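PDB 4ZOQ: intracellular serine protease from Bacillus licheniformis, which probably acts as a serine endopeptidase of the subtilisin-like S8 family, a class II lanthipeptide protease used for sequence-specific peptide cleavage. Local coordinates for residues L192-K197 with G218-F223; K77-D82 with I103-V108; E21-A26 with D31-Y36. One frame throughout, in Å; residues are numbered along the deposited sequence.

Contact 1. Residues L192-K197 with G218-F223; sequences LPSALK and GREIEF
S194 and A195 meet E220 where two type I beta turns, P193-L196 and G218-I221, come side by side, with A195 CA and E220 CA 6.0 Å apart. In the subtilisin-like fold of this protease these turns lie at one margin of the central sheet, the first in the loop between strands 189-192 and 200-205, the second leading into strand 221-226, outermost in the sheet of this chain. Each turn is closed by its own backbone bond: L196 N donates to P193 O at 3.0 Å, and I221 N to G218 O at 3.2 Å. The first turn starts after a cis bond before P193, the second from G218 at phi 152°, where residues with a side chain would clash.

Between the turns a single carboxylate does the work. E220 CG lies between its backbone N and carbonyl carbon (chi1 76°), and from there the chain runs extended (chi2 173°) to bring both oxygens to the other turn. S194 OG lies 2.7 Å from E220 OE2 and also within hydrogen-bonding distance of H191 ND1. A serine suits this place because its short hydroxyl can serve both neighbours, although its single proton could go to either, which leaves the donor in each pair open. The same glutamate oxygen bonds S201 OG on strand 200-205, so two hydroxyls converge on OE2 and E220 ties the turn to the neighbouring strand as well. The side chain of S194 is about 11 Å from that of S276, the predicted charge-relay serine. A195 is small enough to admit the other carboxylate oxygen: the nearest atoms to E220 OE1 across the contact are A195 CB and A195 CA, both 3.3 Å away.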
ATOM      1  N   LEU B 192       9.466  -4.086  -6.080  1.00 31.25           N
ATOM      2  CA  LEU B 192       9.702  -2.929  -5.203  1.00 29.18           C
ATOM      3  C   LEU B 192       8.413  -2.120  -5.048  1.00 32.72           C
ATOM      4  O   LEU B 192       7.720  -1.873  -6.041  1.00 30.06           O
ATOM      5  CB  LEU B 192      10.801  -2.069  -5.801  1.00 30.05           C
ATOM      6  CG  LEU B 192      12.163  -2.741  -5.976  1.00 29.54           C
ATOM      7  CD1 LEU B 192      13.035  -1.873  -6.802  1.00 32.08           C
ATOM      8  CD2 LEU B 192      12.797  -2.899  -4.630  1.00 30.51           C
ATOM      9  N   PRO B 193       8.104  -1.650  -3.818  1.00 33.80           N
ATOM     10  CA  PRO B 193       8.957  -1.638  -2.621  1.00 31.91           C
ATOM     11  C   PRO B 193       8.858  -2.861  -1.718  1.00 32.42           C
ATOM     12  O   PRO B 193       9.497  -2.881  -0.665  1.00 32.56           O
ATOM     13  CB  PRO B 193       8.434  -0.420  -1.856  1.00 36.05           C
ATOM     14  CG  PRO B 193       6.928  -0.417  -2.159  1.00 30.76           C
ATOM     15  CD  PRO B 193       6.824  -0.936  -3.594  1.00 33.34           C
ATOM     16  N   SER B 194       8.087  -3.864  -2.118  1.00 35.50           N
ATOM     17  CA  SER B 194       7.781  -5.000  -1.237  1.00 33.80           C
ATOM     18  C   SER B 194       9.027  -5.774  -0.802  1.00 32.63           C
ATOM     19  O   SER B 194       9.047  -6.368   0.278  1.00 32.12           O
ATOM     20  CB  SER B 194       6.770  -5.943  -1.910  1.00 31.82           C
ATOM     21  OG  SER B 194       7.370  -6.672  -2.955  1.00 32.16           O
ATOM     22  N   ALA B 195      10.062  -5.781  -1.640  1.00 32.96           N
ATOM     23  CA  ALA B 195      11.279  -6.520  -1.314  1.00 32.53           C
ATOM     24  C   ALA B 195      12.184  -5.798  -0.310  1.00 33.94           C
ATOM     25  O   ALA B 195      13.080  -6.409   0.256  1.00 34.91           O
ATOM     26  CB  ALA B 195      12.053  -6.806  -2.565  1.00 30.66           C
ATOM     27  N   LEU B 196      11.956  -4.501  -0.108  1.00 32.55           N
ATOM     28  CA  LEU B 196      12.831  -3.664   0.715  1.00 30.72           C
ATOM     29  C   LEU B 196      12.814  -3.985   2.197  1.00 32.62           C
ATOM     30  O   LEU B 196      11.783  -4.349   2.751  1.00 35.29           O
ATOM     31  CB  LEU B 196      12.458  -2.185   0.555  1.00 31.94           C
ATOM     32  CG  LEU B 196      12.521  -1.512  -0.812  1.00 33.47           C
ATOM     33  CD1 LEU B 196      11.859  -0.133  -0.711  1.00 32.27           C
ATOM     34  CD2 LEU B 196      13.967  -1.394  -1.288  1.00 31.70           C
ATOM     35  N   LYS B 197      13.940  -3.772   2.850  1.00 29.05           N
ATOM     36  CA  LYS B 197      13.973  -3.845   4.290  1.00 32.63           C
ATOM     37  C   LYS B 197      13.098  -2.712   4.879  1.00 34.97           C
ATOM     38  O   LYS B 197      12.973  -1.629   4.276  1.00 34.80           O
ATOM     39  CB  LYS B 197      15.414  -3.753   4.774  1.00 35.62           C
ATOM     40  CG  LYS B 197      15.628  -4.214   6.192  1.00 40.11           C
ATOM     41  CD  LYS B 197      17.090  -4.000   6.603  1.00 46.90           C
ATOM     42  CE  LYS B 197      17.439  -4.772   7.862  1.00 43.07           C
ATOM     43  NZ  LYS B 197      16.740  -4.190   9.023  1.00 45.60           N
ATOM     44  N   GLY B 218       7.689 -15.998  -1.409  1.00 32.99           N
ATOM     45  CA  GLY B 218       9.106 -15.757  -1.200  1.00 33.43           C
ATOM     46  C   GLY B 218       9.427 -15.465   0.248  1.00 31.64           C
ATOM     47  O   GLY B 218       8.524 -15.285   1.058  1.00 32.55           O
ATOM     48  N   ARG B 219      10.717 -15.396   0.571  1.00 31.46           N
ATOM     49  CA  ARG B 219      11.151 -15.152   1.932  1.00 35.11           C
ATOM     50  C   ARG B 219      10.719 -13.777   2.427  1.00 33.59           C
ATOM     51  O   ARG B 219      10.667 -13.559   3.628  1.00 32.67           O
ATOM     52  CB  ARG B 219      12.670 -15.306   2.041  1.00 37.92           C
ATOM     53  CG  ARG B 219      13.144 -16.701   1.664  1.00 42.96           C
ATOM     54  CD  ARG B 219      14.638 -16.906   1.872  1.00 43.02           C
ATOM     55  NE  ARG B 219      15.123 -17.886   0.914  1.00 43.21           N
ATOM     56  CZ  ARG B 219      15.593 -17.597  -0.289  1.00 46.53           C
ATOM     57  NH1 ARG B 219      15.763 -16.340  -0.661  1.00 45.17           N
ATOM     58  NH2 ARG B 219      15.972 -18.574  -1.094  1.00 60.24           N
ATOM     59  N   GLU B 220      10.456 -12.857   1.494  1.00 32.90           N
ATOM     60  CA  GLU B 220      10.036 -11.494   1.825  1.00 36.12           C
ATOM     61  C   GLU B 220       8.609 -11.411   2.351  1.00 34.39           C
ATOM     62  O   GLU B 220       8.302 -10.466   3.059  1.00 33.58           O
ATOM     63  CB  GLU B 220      10.166 -10.557   0.613  1.00 30.72           C
ATOM     64  CG  GLU B 220       9.086 -10.733  -0.435  1.00 34.15           C
ATOM     65  CD  GLU B 220       9.145  -9.671  -1.533  1.00 39.00           C
ATOM     66  OE1 GLU B 220      10.216  -9.553  -2.185  1.00 37.30           O
ATOM     67  OE2 GLU B 220       8.123  -8.960  -1.745  1.00 33.29           O
ATOM     68  N   ILE B 221       7.754 -12.383   2.013  1.00 33.83           N
ATOM     69  CA  ILE B 221       6.367 -12.369   2.471  1.00 31.59           C
ATOM     70  C   ILE B 221       6.346 -12.416   3.998  1.00 36.36           C
ATOM     71  O   ILE B 221       6.976 -13.305   4.590  1.00 33.51           O
ATOM     72  CB  ILE B 221       5.568 -13.558   1.990  1.00 29.38           C
ATOM     73  CG1 ILE B 221       5.683 -13.778   0.482  1.00 30.33           C
ATOM     74  CG2 ILE B 221       4.103 -13.416   2.456  1.00 30.17           C
ATOM     75  CD1 ILE B 221       5.076 -12.733  -0.364  1.00 30.64           C
ATOM     76  N   GLU B 222       5.663 -11.467   4.636  1.00 29.70           N
ATOM     77  CA  GLU B 222       5.601 -11.453   6.091  1.00 33.14           C
ATOM     78  C   GLU B 222       4.250 -11.823   6.625  1.00 32.92           C
ATOM     79  O   GLU B 222       4.144 -12.436   7.696  1.00 30.89           O
ATOM     80  CB  GLU B 222       5.965 -10.087   6.668  1.00 33.23           C
ATOM     81  CG  GLU B 222       7.424  -9.811   6.590  1.00 37.63           C
ATOM     82  CD  GLU B 222       7.842  -8.750   7.552  1.00 44.14           C
ATOM     83  OE1 GLU B 222       7.520  -8.910   8.749  1.00 51.79           O
ATOM     84  OE2 GLU B 222       8.453  -7.752   7.108  1.00 45.90           O
ATOM     85  N   PHE B 223       3.220 -11.405   5.898  1.00 29.17           N
ATOM     86  CA  PHE B 223       1.865 -11.686   6.297  1.00 28.69           C
ATOM     87  C   PHE B 223       1.003 -11.955   5.086  1.00 27.93           C
ATOM     88  O   PHE B 223       1.356 -11.683   3.949  1.00 25.28           O
ATOM     89  CB  PHE B 223       1.235 -10.542   7.067  1.00 25.96           C
ATOM     90  CG  PHE B 223       1.915 -10.203   8.339  1.00 32.00           C
ATOM     91  CD1 PHE B 223       1.764 -11.009   9.459  1.00 30.43           C
ATOM     92  CD2 PHE B 223       2.660  -9.026   8.441  1.00 28.81           C
ATOM     93  CE1 PHE B 223       2.368 -10.675  10.639  1.00 34.04           C
ATOM     94  CE2 PHE B 223       3.263  -8.682   9.619  1.00 32.13           C
ATOM     95  CZ  PHE B 223       3.126  -9.507  10.731  1.00 33.55           C
TER

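Contact 2. Residues K77-D82 with I103-V108; sequences KPVSGD and ITPYQV
V79 supplies the apolar part of this contact, setting one methyl against strand 102-110. CG2 stands anti to the carbonyl carbon (CG1 at chi1 168°), and with the CB directed at the strand this branch meets P105 and Q107. That methyl lies 3.8 Å from Q107 CB and 4.1 Å from P105 CG. A branched valine and a compact proline ring fit here, since both present blunt hydrocarbon in a buried place. The glutamine adds its aliphatic stem, then extends beyond the valine to carry its amide toward the backbone of S80 and G81.

The polar part runs through a water. G81 O and Q107 OE1, 3.8 Å apart, are both acceptors and cannot bond directly; the water lies between them as a donor, at 2.7 Å from Q107 OE1 and, weakly, 3.5 Å from G81 O. It also accepts from S80 N at 3.0 Å, so the loop and the strand are joined by one shared molecule. G81 is almost fully extended (phi 173°, psi -159°), a conformation glycine adopts more readily than other residues. Just beyond, D82 bonds S52 OG, G85 N and T88 OG1.

Strand 102-110 runs parallel to strand 46-51, and helix 86-97 lies between them in sequence, a beta-alpha-beta arrangement of the subtilase fold whose elements carry D51 and H86, predicted members of the charge relay system.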
ATOM      1  N   LYS B  77      -1.471  18.916  -8.179  1.00 53.92           N
ATOM      2  CA  LYS B  77      -2.681  19.527  -7.659  1.00 56.96           C
ATOM      3  C   LYS B  77      -3.166  18.706  -6.449  1.00 59.27           C
ATOM      4  O   LYS B  77      -2.738  17.559  -6.283  1.00 57.36           O
ATOM      5  CB  LYS B  77      -3.693  19.623  -8.824  1.00 59.57           C
ATOM      6  CG  LYS B  77      -5.185  19.663  -8.529  1.00 63.23           C
ATOM      7  CD  LYS B  77      -5.966  20.061  -9.796  1.00 63.04           C
ATOM      8  CE  LYS B  77      -5.365  19.499 -11.101  1.00 61.28           C
ATOM      9  NZ  LYS B  77      -5.741  18.079 -11.417  1.00 67.82           N
ATOM     10  N   PRO B  78      -4.022  19.285  -5.577  1.00 53.41           N
ATOM     11  CA  PRO B  78      -4.639  18.431  -4.550  1.00 50.45           C
ATOM     12  C   PRO B  78      -5.512  17.348  -5.193  1.00 48.48           C
ATOM     13  O   PRO B  78      -6.010  17.572  -6.296  1.00 49.32           O
ATOM     14  CB  PRO B  78      -5.452  19.422  -3.707  1.00 50.65           C
ATOM     15  CG  PRO B  78      -5.674  20.593  -4.603  1.00 54.54           C
ATOM     16  CD  PRO B  78      -4.437  20.689  -5.445  1.00 49.93           C
ATOM     17  N   VAL B  79      -5.665  16.190  -4.536  1.00 51.50           N
ATOM     18  CA  VAL B  79      -6.472  15.082  -5.073  1.00 44.05           C
ATOM     19  C   VAL B  79      -7.909  15.524  -5.266  1.00 44.80           C
ATOM     20  O   VAL B  79      -8.509  16.116  -4.364  1.00 43.28           O
ATOM     21  CB  VAL B  79      -6.442  13.833  -4.131  1.00 44.15           C
ATOM     22  CG1 VAL B  79      -7.495  12.801  -4.535  1.00 43.11           C
ATOM     23  CG2 VAL B  79      -5.059  13.203  -4.083  1.00 43.65           C
ATOM     24  N   SER B  80      -8.469  15.227  -6.435  1.00 43.27           N
ATOM     25  CA  SER B  80      -9.849  15.614  -6.730  1.00 46.96           C
ATOM     26  C   SER B  80     -10.780  14.416  -6.977  1.00 50.88           C
ATOM     27  O   SER B  80     -12.000  14.578  -7.136  1.00 53.64           O
ATOM     28  CB  SER B  80      -9.889  16.546  -7.940  1.00 43.50           C
ATOM     29  OG  SER B  80      -9.312  15.912  -9.058  1.00 50.29           O
ATOM     30  N   GLY B  81     -10.203  13.226  -7.091  1.00 47.68           N
ATOM     31  CA  GLY B  81     -10.995  12.028  -7.306  1.00 47.16           C
ATOM     32  C   GLY B  81     -10.124  10.823  -7.576  1.00 45.55           C
ATOM     33  O   GLY B  81      -8.955  10.804  -7.218  1.00 47.36           O
ATOM     34  N   ASP B  82     -10.699   9.805  -8.198  1.00 45.64           N
ATOM     35  CA  ASP B  82      -9.983   8.559  -8.462  1.00 46.80           C
ATOM     36  C   ASP B  82     -10.424   7.990  -9.798  1.00 48.30           C
ATOM     37  O   ASP B  82     -11.409   7.263  -9.865  1.00 53.88           O
ATOM     38  CB  ASP B  82     -10.241   7.555  -7.339  1.00 42.22           C
ATOM     39  CG  ASP B  82      -9.501   6.250  -7.525  1.00 40.73           C
ATOM     40  OD1 ASP B  82      -8.662   6.137  -8.433  1.00 39.88           O
ATOM     41  OD2 ASP B  82      -9.805   5.305  -6.769  1.00 43.08           O
ATOM     42  N   ILE B 103      -7.826   8.584   6.650  1.00 34.99           N
ATOM     43  CA  ILE B 103      -7.144   8.067   5.474  1.00 38.49           C
ATOM     44  C   ILE B 103      -6.718   9.234   4.590  1.00 37.73           C
ATOM     45  O   ILE B 103      -7.548  10.031   4.189  1.00 38.52           O
ATOM     46  CB  ILE B 103      -8.041   7.098   4.649  1.00 36.33           C
ATOM     47  CG1 ILE B 103      -8.376   5.829   5.432  1.00 35.14           C
ATOM     48  CG2 ILE B 103      -7.371   6.717   3.343  1.00 34.97           C
ATOM     49  CD1 ILE B 103      -9.538   5.017   4.818  1.00 33.21           C
ATOM     50  N   THR B 104      -5.437   9.318   4.254  1.00 37.12           N
ATOM     51  CA  THR B 104      -4.965  10.402   3.395  1.00 37.85           C
ATOM     52  C   THR B 104      -4.446   9.886   2.062  1.00 34.67           C
ATOM     53  O   THR B 104      -3.468   9.140   2.029  1.00 36.87           O
ATOM     54  CB  THR B 104      -3.819  11.192   4.045  1.00 40.55           C
ATOM     55  OG1 THR B 104      -4.133  11.514   5.407  1.00 35.67           O
ATOM     56  CG2 THR B 104      -3.525  12.450   3.242  1.00 32.99           C
ATOM     57  N   PRO B 105      -5.050  10.341   0.955  1.00 37.65           N
ATOM     58  CA  PRO B 105      -4.636   9.882  -0.380  1.00 34.49           C
ATOM     59  C   PRO B 105      -3.378  10.606  -0.865  1.00 39.92           C
ATOM     60  O   PRO B 105      -3.347  11.840  -0.840  1.00 41.27           O
ATOM     61  CB  PRO B 105      -5.842  10.234  -1.266  1.00 34.97           C
ATOM     62  CG  PRO B 105      -6.447  11.464  -0.594  1.00 40.12           C
ATOM     63  CD  PRO B 105      -6.157  11.324   0.903  1.00 37.00           C
ATOM     64  N   TYR B 106      -2.349   9.843  -1.234  1.00 35.43           N
ATOM     65  CA  TYR B 106      -1.190  10.352  -1.948  1.00 35.19           C
ATOM     66  C   TYR B 106      -1.201   9.752  -3.333  1.00 37.48           C
ATOM     67  O   TYR B 106      -0.706   8.629  -3.530  1.00 34.39           O
ATOM     68  CB  TYR B 106       0.116  10.002  -1.239  1.00 33.54           C
ATOM     69  CG  TYR B 106       0.327  10.730   0.075  1.00 36.47           C
ATOM     70  CD1 TYR B 106      -0.422  10.404   1.203  1.00 37.10           C
ATOM     71  CD2 TYR B 106       1.270  11.735   0.186  1.00 38.34           C
ATOM     72  CE1 TYR B 106      -0.234  11.052   2.403  1.00 37.66           C
ATOM     73  CE2 TYR B 106       1.476  12.398   1.393  1.00 41.42           C
ATOM     74  CZ  TYR B 106       0.717  12.050   2.495  1.00 42.11           C
ATOM     75  OH  TYR B 106       0.909  12.699   3.690  1.00 35.87           O
ATOM     76  N   GLN B 107      -1.757  10.503  -4.284  1.00 35.14           N
ATOM     77  CA  GLN B 107      -1.996  10.017  -5.644  1.00 37.34           C
ATOM     78  C   GLN B 107      -0.733   9.996  -6.496  1.00 35.73           C
ATOM     79  O   GLN B 107      -0.229  11.036  -6.918  1.00 39.21           O
ATOM     80  CB  GLN B 107      -3.080  10.858  -6.336  1.00 34.76           C
ATOM     81  CG  GLN B 107      -3.367  10.386  -7.755  1.00 36.86           C
ATOM     82  CD  GLN B 107      -4.659  10.963  -8.312  1.00 38.35           C
ATOM     83  OE1 GLN B 107      -5.294  11.799  -7.682  1.00 43.31           O
ATOM     84  NE2 GLN B 107      -5.080  10.469  -9.461  1.00 38.78           N
ATOM     85  N   VAL B 108      -0.216   8.802  -6.734  1.00 35.17           N
ATOM     86  CA  VAL B 108       0.990   8.641  -7.540  1.00 33.54           C
ATOM     87  C   VAL B 108       0.750   7.753  -8.747  1.00 35.34           C
ATOM     88  O   VAL B 108       1.660   7.485  -9.519  1.00 41.27           O
ATOM     89  CB  VAL B 108       2.129   8.068  -6.701  1.00 31.63           C
ATOM     90  CG1 VAL B 108       2.391   8.951  -5.498  1.00 32.77           C
ATOM     91  CG2 VAL B 108       1.784   6.654  -6.242  1.00 33.73           C
TER
HETATM   92  O   HOH W   1      -7.214  13.493  -8.510  1.00 48.01           O

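Contact 3. Residues E21-A26 with D31-Y36; sequences EYLWFA and DSYRTY
A26 and Y33 meet where the chain turns back after helix 24-30, with A26 CA and S32 CA 7.5 Å apart. A 3-10 segment at E21-Y22 leads to L23, the N-cap of helix 24-30. At the other end D31 closes the helix with a Schellman motif, and a type I' turn follows from D31 to R34, which puts S32 and Y33 at positive phi.

The Y33 side chain reaches back along the helix to its first turn. With CG anti to the carbonyl carbon (chi1 -49°), the ring swings toward the helix and its hydroxyl oxygen arrives 3.6 Å from L23 CB. A26 CB lies obliquely to the ring, 4.0 Å from Y33 CE1 and 3.7 Å from Y33 OH; alanine's single methyl lets the aromatic ring come in close to the helix. The length of a tyrosine carries the hydroxyl from the turn to L23, whose CB points toward it.

The turn itself is fastened by R34. Its N donates to D31 O at 3.2 Å, while NH1 donates to the same D31 O at 3.0 Å, the two coming from opposite faces of the carbonyl. One oxygen thus takes both a backbone and a guanidinium hydrogen, and R34 NH1 is also in a long ion pair, 3.7 Å from D31 OD1.

L23 and A26 pack on I96 of helix 86-97, W24 and F25 lie on V246 of strand 246-249, and T35 rests on Y334 of helix 333-338.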
ATOM      1  N   GLU B  21     -22.727 -11.149   2.271  1.00 36.85           N
ATOM      2  CA  GLU B  21     -22.099 -12.390   1.829  1.00 37.66           C
ATOM      3  C   GLU B  21     -20.693 -12.176   1.231  1.00 33.89           C
ATOM      4  O   GLU B  21     -19.832 -13.038   1.346  1.00 35.62           O
ATOM      5  CB  GLU B  21     -22.990 -13.091   0.803  1.00 41.65           C
ATOM      6  CG  GLU B  21     -24.153 -13.793   1.425  1.00 50.83           C
ATOM      7  CD  GLU B  21     -23.705 -14.803   2.450  1.00 57.19           C
ATOM      8  OE1 GLU B  21     -22.826 -15.646   2.122  1.00 60.11           O
ATOM      9  OE2 GLU B  21     -24.215 -14.727   3.590  1.00 59.54           O
ATOM     10  N   TYR B  22     -20.495 -11.040   0.568  1.00 32.80           N
ATOM     11  CA  TYR B  22     -19.248 -10.731  -0.131  1.00 31.81           C
ATOM     12  C   TYR B  22     -18.242 -10.040   0.786  1.00 30.45           C
ATOM     13  O   TYR B  22     -17.101  -9.761   0.388  1.00 29.54           O
ATOM     14  CB  TYR B  22     -19.543  -9.836  -1.350  1.00 35.23           C
ATOM     15  CG  TYR B  22     -20.644 -10.383  -2.248  1.00 34.83           C
ATOM     16  CD1 TYR B  22     -20.464 -11.555  -2.979  1.00 36.24           C
ATOM     17  CD2 TYR B  22     -21.852  -9.719  -2.367  1.00 33.21           C
ATOM     18  CE1 TYR B  22     -21.465 -12.052  -3.784  1.00 37.03           C
ATOM     19  CE2 TYR B  22     -22.849 -10.196  -3.177  1.00 36.11           C
ATOM     20  CZ  TYR B  22     -22.664 -11.363  -3.879  1.00 41.06           C
ATOM     21  OH  TYR B  22     -23.689 -11.832  -4.682  1.00 46.49           O
ATOM     22  N   LEU B  23     -18.674  -9.782   2.016  1.00 28.69           N
ATOM     23  CA  LEU B  23     -17.832  -9.181   3.030  1.00 28.71           C
ATOM     24  C   LEU B  23     -17.378 -10.241   4.042  1.00 30.41           C
ATOM     25  O   LEU B  23     -17.027  -9.914   5.184  1.00 29.47           O
ATOM     26  CB  LEU B  23     -18.577  -8.045   3.728  1.00 28.70           C
ATOM     27  CG  LEU B  23     -18.602  -6.690   2.994  1.00 31.70           C
ATOM     28  CD1 LEU B  23     -19.746  -5.810   3.486  1.00 31.97           C
ATOM     29  CD2 LEU B  23     -17.290  -5.959   3.178  1.00 27.87           C
ATOM     30  N   TRP B  24     -17.403 -11.507   3.608  1.00 30.72           N
ATOM     31  CA  TRP B  24     -16.948 -12.642   4.414  1.00 29.84           C
ATOM     32  C   TRP B  24     -15.565 -12.380   4.978  1.00 27.35           C
ATOM     33  O   TRP B  24     -15.308 -12.715   6.149  1.00 29.67           O
ATOM     34  CB  TRP B  24     -16.931 -13.951   3.606  1.00 26.42           C
ATOM     35  CG  TRP B  24     -16.041 -13.903   2.394  1.00 29.80           C
ATOM     36  CD1 TRP B  24     -16.402 -13.572   1.111  1.00 28.28           C
ATOM     37  CD2 TRP B  24     -14.630 -14.174   2.357  1.00 26.72           C
ATOM     38  NE1 TRP B  24     -15.304 -13.652   0.278  1.00 28.39           N
ATOM     39  CE2 TRP B  24     -14.203 -14.001   1.020  1.00 26.55           C
ATOM     40  CE3 TRP B  24     -13.687 -14.552   3.327  1.00 27.56           C
ATOM     41  CZ2 TRP B  24     -12.879 -14.190   0.628  1.00 26.93           C
ATOM     42  CZ3 TRP B  24     -12.365 -14.705   2.946  1.00 28.41           C
ATOM     43  CH2 TRP B  24     -11.972 -14.536   1.599  1.00 28.94           C
ATOM     44  N   PHE B  25     -14.690 -11.768   4.169  1.00 25.91           N
ATOM     45  CA  PHE B  25     -13.331 -11.431   4.623  1.00 27.09           C
ATOM     46  C   PHE B  25     -13.383 -10.430   5.800  1.00 27.09           C
ATOM     47  O   PHE B  25     -12.580 -10.514   6.732  1.00 25.98           O
ATOM     48  CB  PHE B  25     -12.465 -10.875   3.475  1.00 27.51           C
ATOM     49  CG  PHE B  25     -12.830  -9.470   3.055  1.00 27.89           C
ATOM     50  CD1 PHE B  25     -13.830  -9.247   2.121  1.00 27.08           C
ATOM     51  CD2 PHE B  25     -12.200  -8.369   3.635  1.00 27.55           C
ATOM     52  CE1 PHE B  25     -14.186  -7.951   1.770  1.00 27.88           C
ATOM     53  CE2 PHE B  25     -12.553  -7.077   3.284  1.00 26.02           C
ATOM     54  CZ  PHE B  25     -13.547  -6.870   2.362  1.00 25.72           C
ATOM     55  N   ALA B  26     -14.322  -9.488   5.763  1.00 26.37           N
ATOM     56  CA  ALA B  26     -14.400  -8.459   6.819  1.00 27.71           C
ATOM     57  C   ALA B  26     -14.955  -9.063   8.104  1.00 28.85           C
ATOM     58  O   ALA B  26     -14.445  -8.794   9.194  1.00 28.52           O
ATOM     59  CB  ALA B  26     -15.245  -7.264   6.375  1.00 24.01           C
ATOM     60  N   ASP B  31     -14.226 -10.446  13.588  1.00 29.32           N
ATOM     61  CA  ASP B  31     -15.046 -11.372  14.362  1.00 32.29           C
ATOM     62  C   ASP B  31     -16.536 -10.966  14.265  1.00 33.37           C
ATOM     63  O   ASP B  31     -17.173 -10.615  15.273  1.00 31.02           O
ATOM     64  CB  ASP B  31     -14.599 -11.445  15.830  1.00 32.75           C
ATOM     65  CG  ASP B  31     -15.265 -12.606  16.593  1.00 36.53           C
ATOM     66  OD1 ASP B  31     -15.840 -13.514  15.936  1.00 33.83           O
ATOM     67  OD2 ASP B  31     -15.196 -12.623  17.843  1.00 38.85           O
ATOM     68  N   SER B  32     -17.065 -10.984  13.041  1.00 31.55           N
ATOM     69  CA  SER B  32     -18.427 -10.517  12.761  1.00 32.68           C
ATOM     70  C   SER B  32     -18.665  -9.110  13.303  1.00 34.12           C
ATOM     71  O   SER B  32     -19.683  -8.857  13.928  1.00 36.54           O
ATOM     72  CB  SER B  32     -19.460 -11.495  13.320  1.00 32.72           C
ATOM     73  OG  SER B  32     -19.362 -12.733  12.630  1.00 36.45           O
ATOM     74  N   TYR B  33     -17.693  -8.216  13.092  1.00 34.36           N
ATOM     75  CA  TYR B  33     -17.797  -6.786  13.426  1.00 32.17           C
ATOM     76  C   TYR B  33     -17.830  -6.505  14.930  1.00 32.24           C
ATOM     77  O   TYR B  33     -18.164  -5.408  15.350  1.00 36.74           O
ATOM     78  CB  TYR B  33     -19.019  -6.182  12.729  1.00 29.51           C
ATOM     79  CG  TYR B  33     -18.976  -6.585  11.286  1.00 35.15           C
ATOM     80  CD1 TYR B  33     -18.058  -6.003  10.413  1.00 33.58           C
ATOM     81  CD2 TYR B  33     -19.802  -7.601  10.804  1.00 34.21           C
ATOM     82  CE1 TYR B  33     -17.975  -6.406   9.101  1.00 33.72           C
ATOM     83  CE2 TYR B  33     -19.724  -8.021   9.492  1.00 33.78           C
ATOM     84  CZ  TYR B  33     -18.809  -7.419   8.646  1.00 31.35           C
ATOM     85  OH  TYR B  33     -18.722  -7.817   7.349  1.00 30.57           O
ATOM     86  N   ARG B  34     -17.437  -7.469  15.747  1.00 29.50           N
ATOM     87  CA  ARG B  34     -17.350  -7.219  17.177  1.00 31.21           C
ATOM     88  C   ARG B  34     -16.234  -6.234  17.519  1.00 32.42           C
ATOM     89  O   ARG B  34     -16.326  -5.515  18.505  1.00 33.48           O
ATOM     90  CB  ARG B  34     -17.129  -8.525  17.915  1.00 31.96           C
ATOM     91  CG  ARG B  34     -18.383  -9.309  18.081  1.00 36.62           C
ATOM     92  CD  ARG B  34     -18.106 -10.692  18.676  1.00 38.99           C
ATOM     93  NE  ARG B  34     -19.359 -11.425  18.794  1.00 44.39           N
ATOM     94  CZ  ARG B  34     -19.876 -12.188  17.841  1.00 49.53           C
ATOM     95  NH1 ARG B  34     -19.253 -12.311  16.666  1.00 45.40           N
ATOM     96  NH2 ARG B  34     -21.032 -12.808  18.058  1.00 55.04           N
ATOM     97  N   THR B  35     -15.190  -6.191  16.688  1.00 35.98           N
ATOM     98  CA  THR B  35     -14.067  -5.289  16.920  1.00 32.89           C
ATOM     99  C   THR B  35     -14.497  -3.818  16.880  1.00 35.27           C
ATOM    100  O   THR B  35     -13.842  -2.981  17.509  1.00 35.95           O
ATOM    101  CB  THR B  35     -12.913  -5.510  15.878  1.00 35.83           C
ATOM    102  OG1 THR B  35     -13.350  -5.197  14.542  1.00 31.22           O
ATOM    103  CG2 THR B  35     -12.402  -6.933  15.929  1.00 27.18           C
ATOM    104  N   TYR B  36     -15.624  -3.512  16.220  1.00 31.93           N
ATOM    105  CA  TYR B  36     -16.120  -2.132  16.174  1.00 32.96           C
ATOM    106  C   TYR B  36     -16.432  -1.609  17.551  1.00 35.61           C
ATOM    107  O   TYR B  36     -16.372  -0.408  17.780  1.00 38.70           O
ATOM    108  CB  TYR B  36     -17.379  -1.986  15.324  1.00 33.17           C
ATOM    109  CG  TYR B  36     -17.198  -2.190  13.833  1.00 33.23           C
ATOM    110  CD1 TYR B  36     -15.932  -2.341  13.263  1.00 30.30           C
ATOM    111  CD2 TYR B  36     -18.302  -2.284  13.005  1.00 32.09           C
ATOM    112  CE1 TYR B  36     -15.780  -2.555  11.897  1.00 31.90           C
ATOM    113  CE2 TYR B  36     -18.163  -2.503  11.638  1.00 32.71           C
ATOM    114  CZ  TYR B  36     -16.907  -2.639  11.091  1.00 32.32           C
ATOM    115  OH  TYR B  36     -16.776  -2.837   9.735  1.00 31.31           O
TER

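Overall arrangement
Followed from the N terminus, the three contacts come in series, with neither nesting nor crossing. Contact 3 closes first, a short loop whose four intervening residues belong to helix 24-30; it ties that helix to the chain leading on to strand 46-51. Contact 2 comes next and spans helix 86-97, joining the loop after strand 77-78 to strand 102-110. Contact 1 closes last, around strand 200-205, at the edge strand 221-226. Contacts 1 and 2 both reach the central sheet, near its two ends in strand order, with centres 26 Å apart. Contacts 1 and 3 lie on opposite sides of the chain's centre, and none of the three touches another.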